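Local coordinates for protein arginase (Trypanosoma brucei brucei, PDB 4RHJ) that is of unknown function, an arginase-like protein with the arginase-deacetylase fold that lacks the binuclear manganese cluster of true arginases, at residues V136-T147 with V281-Y289; V193-V201 with L211-M219. One frame throughout, in Å; residues are numbered along the deposited sequence.

In the fold
From the N terminus, strands 46-50, 77-81 and 95-103 build the part of a parallel sheet that lies on the other side of strand 136-140 from 281-287. The chain leaves 136-140 through helix 148-157 and forms strands 163-168 and 190-196; helix 203-211 follows, and 215-217 then pairs with 190-196. Interaction 2 thereby closes a small beta-alpha-beta loop at the sheet's outermost strand within the chain. After 239-244 and helix 266-274, strand 281-287 comes in beside 136-140, and interaction 1 closes a long loop within which interaction 2 is nested. The two contacts, about 19 Å between centres, do not touch; strands 239-244 and 163-168 lie between them.

Interaction 1: V136-T147 with V281-Y289; sequences VPVSVGGDGSAT and VVGIDVYGY
G144 lays its CA over the centre of the Y287 ring, 3.3 Å from the centroid and 15° off the normal, a CH-pi contact with no side chain in between. A chi1 of 62° sets Y287 CG between the backbone N and the carbonyl carbon; the OH bonds to H167. The parallel strands are tightly joined: S139 N gives to I284 O (2.7 Å), S139 O takes V286 N, and G141 N meets V286 O at a nearly straight 170°. G288 N to G142 O (3.0 Å) carries the pairing into the loops. On one face V138 CG1 lies alongside I284 CB at 3.5 Å. On the other, the buried D285 has OD1 2.8 Å from S139 O, two acceptors without a bond, and OD2 3.4 Å from G144 CA, with A146 CB beside the carboxylate; S139 OG bonds it weakly. The looser, solvent side is at D143, whose CB points away from 281-289; D143 OD1 accepts S145 N, closing an Asx turn, and also S145 OG at 2.6 Å. This is the parallel pairing of neighbouring central strands in the arginase-deacetylase fold, with G141-G144 reading GGDG where true arginases have GGDH, whose histidine is a manganese ligand.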
loop_
_atom_site.group_PDB
_atom_site.type_symbol
_atom_site.label_atom_id
_atom_site.label_comp_id
_atom_site.label_asym_id
_atom_site.label_seq_id
_atom_site.Cartn_x
_atom_site.Cartn_y
_atom_site.Cartn_z
ATOM N N VAL A 136 14.184 -29.629 2.475
ATOM C CA VAL A 136 13.947 -28.455 3.319
ATOM C C VAL A 136 12.433 -28.277 3.462
ATOM O O VAL A 136 11.751 -27.950 2.500
ATOM C CB VAL A 136 14.569 -27.151 2.733
ATOM C CG1 VAL A 136 13.993 -25.906 3.408
ATOM C CG2 VAL A 136 16.070 -27.144 2.855
ATOM N N PRO A 137 11.902 -28.494 4.673
ATOM C CA PRO A 137 10.461 -28.380 4.914
ATOM C C PRO A 137 9.971 -26.926 4.855
ATOM O O PRO A 137 10.661 -26.025 5.321
ATOM C CB PRO A 137 10.309 -28.960 6.320
ATOM C CG PRO A 137 11.630 -28.601 6.994
ATOM C CD PRO A 137 12.667 -28.652 5.921
ATOM N N VAL A 138 8.807 -26.706 4.246
ATOM C CA VAL A 138 8.138 -25.398 4.266
ATOM C C VAL A 138 6.641 -25.508 4.585
ATOM O O VAL A 138 5.862 -25.990 3.781
ATOM C CB VAL A 138 8.275 -24.673 2.945
ATOM C CG1 VAL A 138 7.943 -23.216 3.128
ATOM C CG2 VAL A 138 9.689 -24.825 2.389
ATOM N N SER A 139 6.265 -25.048 5.769
ATOM C CA SER A 139 4.921 -25.206 6.270
ATOM C C SER A 139 4.129 -23.923 6.111
ATOM O O SER A 139 4.495 -22.884 6.656
ATOM C CB SER A 139 4.948 -25.612 7.722
ATOM O OG SER A 139 3.782 -25.170 8.371
ATOM N N VAL A 140 3.031 -24.016 5.367
ATOM C CA VAL A 140 2.287 -22.850 4.935
ATOM C C VAL A 140 0.877 -22.857 5.480
ATOM O O VAL A 140 0.109 -23.784 5.234
ATOM C CB VAL A 140 2.249 -22.758 3.405
ATOM C CG1 VAL A 140 1.267 -21.699 2.968
ATOM C CG2 VAL A 140 3.638 -22.457 2.881
ATOM N N GLY A 141 0.576 -21.802 6.235
ATOM C CA GLY A 141 -0.711 -21.581 6.858
ATOM C C GLY A 141 -0.627 -21.590 8.371
ATOM O O GLY A 141 0.445 -21.682 8.952
ATOM N N GLY A 142 -1.786 -21.511 9.017
ATOM C CA GLY A 142 -1.849 -21.684 10.448
ATOM C C GLY A 142 -1.548 -20.425 11.227
ATOM O O GLY A 142 -1.691 -19.318 10.701
ATOM N N ASP A 143 -1.116 -20.593 12.478
ATOM C CA ASP A 143 -0.914 -19.446 13.357
ATOM C C ASP A 143 0.550 -19.243 13.763
ATOM O O ASP A 143 0.871 -18.312 14.489
ATOM C CB ASP A 143 -1.805 -19.581 14.603
ATOM C CG ASP A 143 -1.699 -20.955 15.268
ATOM O OD1 ASP A 143 -0.810 -21.756 14.898
ATOM O OD2 ASP A 143 -2.510 -21.240 16.179
ATOM N N GLY A 144 1.454 -20.082 13.279
ATOM C CA GLY A 144 2.842 -19.925 13.663
ATOM C C GLY A 144 3.343 -21.007 14.587
ATOM O O GLY A 144 4.523 -21.043 14.894
ATOM N N SER A 145 2.437 -21.887 15.012
ATOM C CA SER A 145 2.788 -23.054 15.829
ATOM C C SER A 145 3.728 -24.013 15.121
ATOM O O SER A 145 4.524 -24.711 15.756
ATOM C CB SER A 145 1.528 -23.804 16.232
ATOM O OG SER A 145 0.643 -23.919 15.135
ATOM N N ALA A 146 3.623 -24.047 13.796
ATOM C CA ALA A 146 4.510 -24.854 12.964
ATOM C C ALA A 146 5.907 -24.258 12.865
ATOM O O ALA A 146 6.631 -24.531 11.913
ATOM C CB ALA A 146 3.930 -25.018 11.577
ATOM N N THR A 147 6.276 -23.414 13.821
ATOM C CA THR A 147 7.665 -23.002 13.942
ATOM C C THR A 147 8.293 -23.899 14.983
ATOM O O THR A 147 9.313 -24.528 14.734
ATOM C CB THR A 147 7.802 -21.520 14.310
ATOM O OG1 THR A 147 7.542 -20.733 13.138
ATOM C CG2 THR A 147 9.220 -21.206 14.832
ATOM N N VAL A 281 18.992 -23.374 5.096
ATOM C CA VAL A 281 17.760 -23.050 5.792
ATOM C C VAL A 281 17.159 -24.318 6.401
ATOM O O VAL A 281 17.057 -25.331 5.727
ATOM C CB VAL A 281 16.755 -22.362 4.850
ATOM C CG1 VAL A 281 15.418 -22.168 5.525
ATOM C CG2 VAL A 281 17.306 -21.037 4.390
ATOM N N VAL A 282 16.800 -24.283 7.682
ATOM C CA VAL A 282 16.296 -25.490 8.334
ATOM C C VAL A 282 14.822 -25.699 8.009
ATOM O O VAL A 282 14.316 -26.827 8.045
ATOM C CB VAL A 282 16.485 -25.470 9.872
ATOM C CG1 VAL A 282 17.773 -24.782 10.254
ATOM C CG2 VAL A 282 15.323 -24.845 10.558
ATOM N N GLY A 283 14.150 -24.614 7.655
ATOM C CA GLY A 283 12.742 -24.677 7.335
ATOM C C GLY A 283 12.091 -23.314 7.333
ATOM O O GLY A 283 12.674 -22.334 7.785
ATOM N N ILE A 284 10.873 -23.262 6.801
ATOM C CA ILE A 284 10.134 -22.013 6.617
ATOM C C ILE A 284 8.648 -22.186 6.964
ATOM O O ILE A 284 7.978 -23.079 6.460
ATOM C CB ILE A 284 10.255 -21.488 5.157
ATOM C CG1 ILE A 284 11.718 -21.285 4.754
ATOM C CG2 ILE A 284 9.484 -20.175 4.971
ATOM C CD1 ILE A 284 11.888 -21.030 3.296
ATOM N N ASP A 285 8.151 -21.322 7.833
ATOM C CA ASP A 285 6.762 -21.362 8.240
ATOM C C ASP A 285 6.114 -20.053 7.898
ATOM O O ASP A 285 6.414 -19.020 8.504
ATOM C CB ASP A 285 6.596 -21.633 9.746
ATOM C CG ASP A 285 5.122 -21.657 10.180
ATOM O OD1 ASP A 285 4.252 -21.984 9.345
ATOM O OD2 ASP A 285 4.832 -21.356 11.349
ATOM N N VAL A 286 5.223 -20.084 6.926
ATOM C CA VAL A 286 4.525 -18.861 6.593
ATOM C C VAL A 286 3.079 -18.948 7.052
ATOM O O VAL A 286 2.310 -19.745 6.528
ATOM C CB VAL A 286 4.598 -18.562 5.101
ATOM C CG1 VAL A 286 4.261 -17.110 4.865
ATOM C CG2 VAL A 286 6.002 -18.851 4.590
ATOM N N TYR A 287 2.728 -18.091 8.016
ATOM C CA TYR A 287 1.496 -18.183 8.800
ATOM C C TYR A 287 0.825 -16.831 9.020
ATOM O O TYR A 287 1.305 -15.814 8.539
ATOM C CB TYR A 287 1.799 -18.807 10.155
ATOM C CG TYR A 287 2.770 -18.009 11.011
ATOM C CD1 TYR A 287 4.148 -18.165 10.878
ATOM C CD2 TYR A 287 2.304 -17.113 11.962
ATOM C CE1 TYR A 287 5.029 -17.450 11.678
ATOM C CE2 TYR A 287 3.165 -16.405 12.757
ATOM C CZ TYR A 287 4.530 -16.563 12.617
ATOM O OH TYR A 287 5.389 -15.830 13.420
ATOM N N GLY A 288 -0.280 -16.826 9.762
ATOM C CA GLY A 288 -0.951 -15.580 10.118
ATOM C C GLY A 288 -2.116 -15.181 9.236
ATOM O O GLY A 288 -2.767 -14.167 9.472
ATOM N N TYR A 289 -2.386 -16.000 8.226
ATOM C CA TYR A 289 -3.360 -15.691 7.209
ATOM C C TYR A 289 -4.675 -16.417 7.461
ATOM O O TYR A 289 -4.723 -17.620 7.674
ATOM C CB TYR A 289 -2.797 -16.042 5.819
ATOM C CG TYR A 289 -3.848 -16.177 4.746
ATOM C CD1 TYR A 289 -4.491 -15.059 4.226
ATOM C CD2 TYR A 289 -4.225 -17.430 4.268
ATOM C CE1 TYR A 289 -5.470 -15.194 3.252
ATOM C CE2 TYR A 289 -5.210 -17.569 3.280
ATOM C CZ TYR A 289 -5.824 -16.442 2.775
ATOM O OH TYR A 289 -6.794 -16.561 1.799
#

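Interaction 2: V193-V201 with L211-M219; sequences VVSVGNRQV and LHKMFYMDM
M214 meets V193 just before the strand pairing begins. M214 CB sits 3.2 Å from V193 O, and the side chain runs beside the valine in the same direction. A chi1 of 86°, with CG between the backbone N and the carbonyl carbon, and an extended chi2 bring M214 SD to 3.6 Å from V193 CG1; the bend at chi3 turns only the methyl. F215 then takes up the parallel ladder, its N giving to V193 O and its O receiving S195 N at 170°, while the F215 ring turns out from the strand pair. Y216 contributes mainly backbone, its CA making a CH...O contact with S195 O; its ring takes a cation-pi contact from R209. M217 continues the ladder, M217 N to S195 O and M217 O from G197 N, each 2.9 Å. Bends at chi2 and chi3 curl its thioether back across the strand, so that M217 CE presses on V194 CG1 at a tight 3.4 Å and also reaches V196 CG2. At D218, CB lies 3.1 Å from N198 O. Its carboxylate is held from two sources: OD1 in a salt bridge with R209, which also binds N198 OD1, and OD2 by Y75 OH of the second subunit. V201 CG2 packs against D218 OD2 at 3.5 Å. M219 ends the contact more loosely: its N makes a weak bond to N198 O, and M219 CG lies 3.6 Å from G197 O and alongside R199 CD at 4.1 Å. Strand 190-196, helix 203-211 and strand 215-217 form a beta-alpha-beta crossover at the edge of the parallel sheet, its loop end meeting another subunit.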
loop_
_atom_site.group_PDB
_atom_site.type_symbol
_atom_site.label_atom_id
_atom_site.label_comp_id
_atom_site.label_asym_id
_atom_site.label_seq_id
_atom_site.Cartn_x
_atom_site.Cartn_y
_atom_site.Cartn_z
ATOM N N VAL A 193 17.958 -15.323 18.233
ATOM C CA VAL A 193 16.756 -14.866 17.537
ATOM C C VAL A 193 16.924 -13.481 16.922
ATOM O O VAL A 193 17.229 -12.514 17.607
ATOM C CB VAL A 193 15.527 -14.819 18.472
ATOM C CG1 VAL A 193 14.320 -14.231 17.742
ATOM C CG2 VAL A 193 15.198 -16.204 19.005
ATOM N N VAL A 194 16.708 -13.404 15.616
ATOM C CA VAL A 194 16.658 -12.144 14.900
ATOM C C VAL A 194 15.199 -11.786 14.606
ATOM O O VAL A 194 14.550 -12.415 13.775
ATOM C CB VAL A 194 17.467 -12.223 13.587
ATOM C CG1 VAL A 194 17.681 -10.862 13.012
ATOM C CG2 VAL A 194 18.821 -12.893 13.826
ATOM N N SER A 195 14.673 -10.792 15.309
ATOM C CA SER A 195 13.282 -10.387 15.119
ATOM C C SER A 195 13.163 -9.108 14.311
ATOM O O SER A 195 13.619 -8.051 14.730
ATOM C CB SER A 195 12.598 -10.214 16.463
ATOM O OG SER A 195 12.236 -11.479 16.983
ATOM N N VAL A 196 12.519 -9.203 13.157
ATOM C CA VAL A 196 12.480 -8.092 12.212
ATOM C C VAL A 196 11.047 -7.571 12.016
ATOM O O VAL A 196 10.105 -8.347 11.932
ATOM C CB VAL A 196 13.093 -8.515 10.839
ATOM C CG1 VAL A 196 13.156 -7.337 9.872
ATOM C CG2 VAL A 196 14.488 -9.119 11.025
ATOM N N GLY A 197 10.882 -6.253 11.959
ATOM C CA GLY A 197 9.583 -5.676 11.675
ATOM C C GLY A 197 8.667 -5.398 12.854
ATOM O O GLY A 197 7.602 -4.836 12.652
ATOM N N ASN A 198 9.076 -5.759 14.069
ATOM C CA ASN A 198 8.257 -5.548 15.268
ATOM C C ASN A 198 7.751 -4.106 15.404
ATOM O O ASN A 198 8.518 -3.165 15.225
ATOM C CB ASN A 198 9.047 -5.924 16.530
ATOM C CG ASN A 198 9.126 -7.417 16.766
ATOM O OD1 ASN A 198 9.459 -7.848 17.862
ATOM N ND2 ASN A 198 8.828 -8.212 15.746
ATOM N N ARG A 199 6.466 -3.925 15.710
ATOM C CA ARG A 199 5.955 -2.579 16.004
ATOM C C ARG A 199 4.898 -2.544 17.109
ATOM O O ARG A 199 4.358 -1.492 17.415
ATOM C CB ARG A 199 5.409 -1.910 14.732
ATOM C CG ARG A 199 4.387 -2.709 13.939
ATOM C CD ARG A 199 4.193 -2.134 12.525
ATOM N NE ARG A 199 3.164 -2.865 11.791
ATOM C CZ ARG A 199 3.375 -3.980 11.101
ATOM N NH1 ARG A 199 4.591 -4.485 11.000
ATOM N NH2 ARG A 199 2.353 -4.565 10.489
ATOM N N GLN A 200 4.642 -3.695 17.718
ATOM C CA GLN A 200 3.793 -3.775 18.897
ATOM C C GLN A 200 4.587 -4.438 20.014
ATOM O O GLN A 200 4.521 -5.651 20.196
ATOM C CB GLN A 200 2.523 -4.572 18.604
ATOM C CG GLN A 200 1.498 -4.531 19.723
ATOM C CD GLN A 200 0.387 -5.543 19.532
ATOM O OE1 GLN A 200 -0.050 -5.796 18.412
ATOM N NE2 GLN A 200 -0.073 -6.130 20.629
ATOM N N VAL A 201 5.349 -3.636 20.750
ATOM C CA VAL A 201 6.255 -4.158 21.745
ATOM C C VAL A 201 5.812 -3.713 23.134
ATOM O O VAL A 201 5.673 -2.526 23.411
ATOM C CB VAL A 201 7.709 -3.696 21.475
ATOM C CG1 VAL A 201 8.682 -4.491 22.309
ATOM C CG2 VAL A 201 8.058 -3.840 20.027
ATOM N N LEU A 211 17.098 -10.164 28.181
ATOM C CA LEU A 211 17.346 -11.281 29.084
ATOM C C LEU A 211 17.744 -12.527 28.304
ATOM O O LEU A 211 18.434 -13.401 28.833
ATOM C CB LEU A 211 16.120 -11.564 29.951
ATOM C CG LEU A 211 16.210 -11.092 31.403
ATOM C CD1 LEU A 211 14.832 -10.759 31.945
ATOM C CD2 LEU A 211 16.879 -12.165 32.253
ATOM N N HIS A 212 17.313 -12.604 27.045
ATOM C CA HIS A 212 17.751 -13.682 26.170
ATOM C C HIS A 212 18.562 -13.159 24.988
ATOM O O HIS A 212 18.673 -13.822 23.953
ATOM C CB HIS A 212 16.567 -14.509 25.682
ATOM C CG HIS A 212 16.787 -15.982 25.819
ATOM N ND1 HIS A 212 15.863 -16.825 26.399
ATOM C CD2 HIS A 212 17.844 -16.759 25.477
ATOM C CE1 HIS A 212 16.335 -18.060 26.393
ATOM N NE2 HIS A 212 17.534 -18.047 25.840
ATOM N N LYS A 213 19.115 -11.961 25.169
ATOM C CA LYS A 213 20.154 -11.389 24.311
ATOM C C LYS A 213 19.938 -11.594 22.810
ATOM O O LYS A 213 20.887 -11.868 22.073
ATOM C CB LYS A 213 21.516 -11.958 24.726
ATOM C CG LYS A 213 21.898 -11.638 26.178
ATOM C CD LYS A 213 23.113 -12.443 26.649
ATOM C CE LYS A 213 23.351 -12.289 28.142
ATOM N NZ LYS A 213 22.156 -12.692 28.935
ATOM N N MET A 214 18.688 -11.451 22.368
ATOM C CA MET A 214 18.347 -11.607 20.961
ATOM C C MET A 214 18.445 -10.269 20.261
ATOM O O MET A 214 18.405 -9.221 20.899
ATOM C CB MET A 214 16.945 -12.196 20.798
ATOM C CG MET A 214 15.805 -11.197 20.814
ATOM S SD MET A 214 14.230 -12.023 20.542
ATOM C CE MET A 214 14.076 -12.930 22.079
ATOM N N PHE A 215 18.591 -10.301 18.945
ATOM C CA PHE A 215 18.689 -9.063 18.185
ATOM C C PHE A 215 17.353 -8.737 17.530
ATOM O O PHE A 215 16.546 -9.618 17.231
ATOM C CB PHE A 215 19.806 -9.145 17.137
ATOM C CG PHE A 215 20.294 -7.802 16.670
ATOM C CD1 PHE A 215 20.699 -6.844 17.588
ATOM C CD2 PHE A 215 20.361 -7.498 15.322
ATOM C CE1 PHE A 215 21.148 -5.609 17.167
ATOM C CE2 PHE A 215 20.813 -6.254 14.895
ATOM C CZ PHE A 215 21.204 -5.312 15.820
ATOM N N TYR A 216 17.114 -7.452 17.332
ATOM C CA TYR A 216 15.843 -7.012 16.801
ATOM C C TYR A 216 15.994 -5.752 15.955
ATOM O O TYR A 216 16.964 -5.006 16.087
ATOM C CB TYR A 216 14.837 -6.790 17.938
ATOM C CG TYR A 216 15.435 -6.255 19.222
ATOM C CD1 TYR A 216 15.409 -4.897 19.510
ATOM C CD2 TYR A 216 15.999 -7.115 20.165
ATOM C CE1 TYR A 216 15.940 -4.409 20.692
ATOM C CE2 TYR A 216 16.535 -6.637 21.340
ATOM C CZ TYR A 216 16.500 -5.287 21.599
ATOM O OH TYR A 216 17.031 -4.819 22.778
ATOM N N MET A 217 15.029 -5.556 15.060
ATOM C CA MET A 217 14.950 -4.383 14.206
ATOM C C MET A 217 13.497 -4.015 13.988
ATOM O O MET A 217 12.871 -4.510 13.066
ATOM C CB MET A 217 15.624 -4.625 12.854
ATOM C CG MET A 217 17.132 -4.800 12.904
ATOM S SD MET A 217 17.694 -6.354 12.174
ATOM C CE MET A 217 17.220 -7.511 13.447
ATOM N N ASP A 218 12.976 -3.143 14.846
ATOM C CA ASP A 218 11.624 -2.611 14.713
ATOM C C ASP A 218 11.579 -1.661 13.516
ATOM O O ASP A 218 12.612 -1.210 13.064
ATOM C CB ASP A 218 11.202 -1.896 15.999
ATOM C CG ASP A 218 11.289 -2.796 17.227
ATOM O OD1 ASP A 218 11.959 -3.842 17.154
ATOM O OD2 ASP A 218 10.696 -2.453 18.268
ATOM N N MET A 219 10.391 -1.371 13.003
ATOM C CA MET A 219 10.253 -0.529 11.809
ATOM C C MET A 219 10.968 0.831 11.900
ATOM O O MET A 219 10.606 1.728 12.673
ATOM C CB MET A 219 8.773 -0.316 11.501
ATOM C CG MET A 219 8.016 -1.593 11.234
ATOM S SD MET A 219 8.404 -2.383 9.658
ATOM C CE MET A 219 8.083 -1.048 8.513
#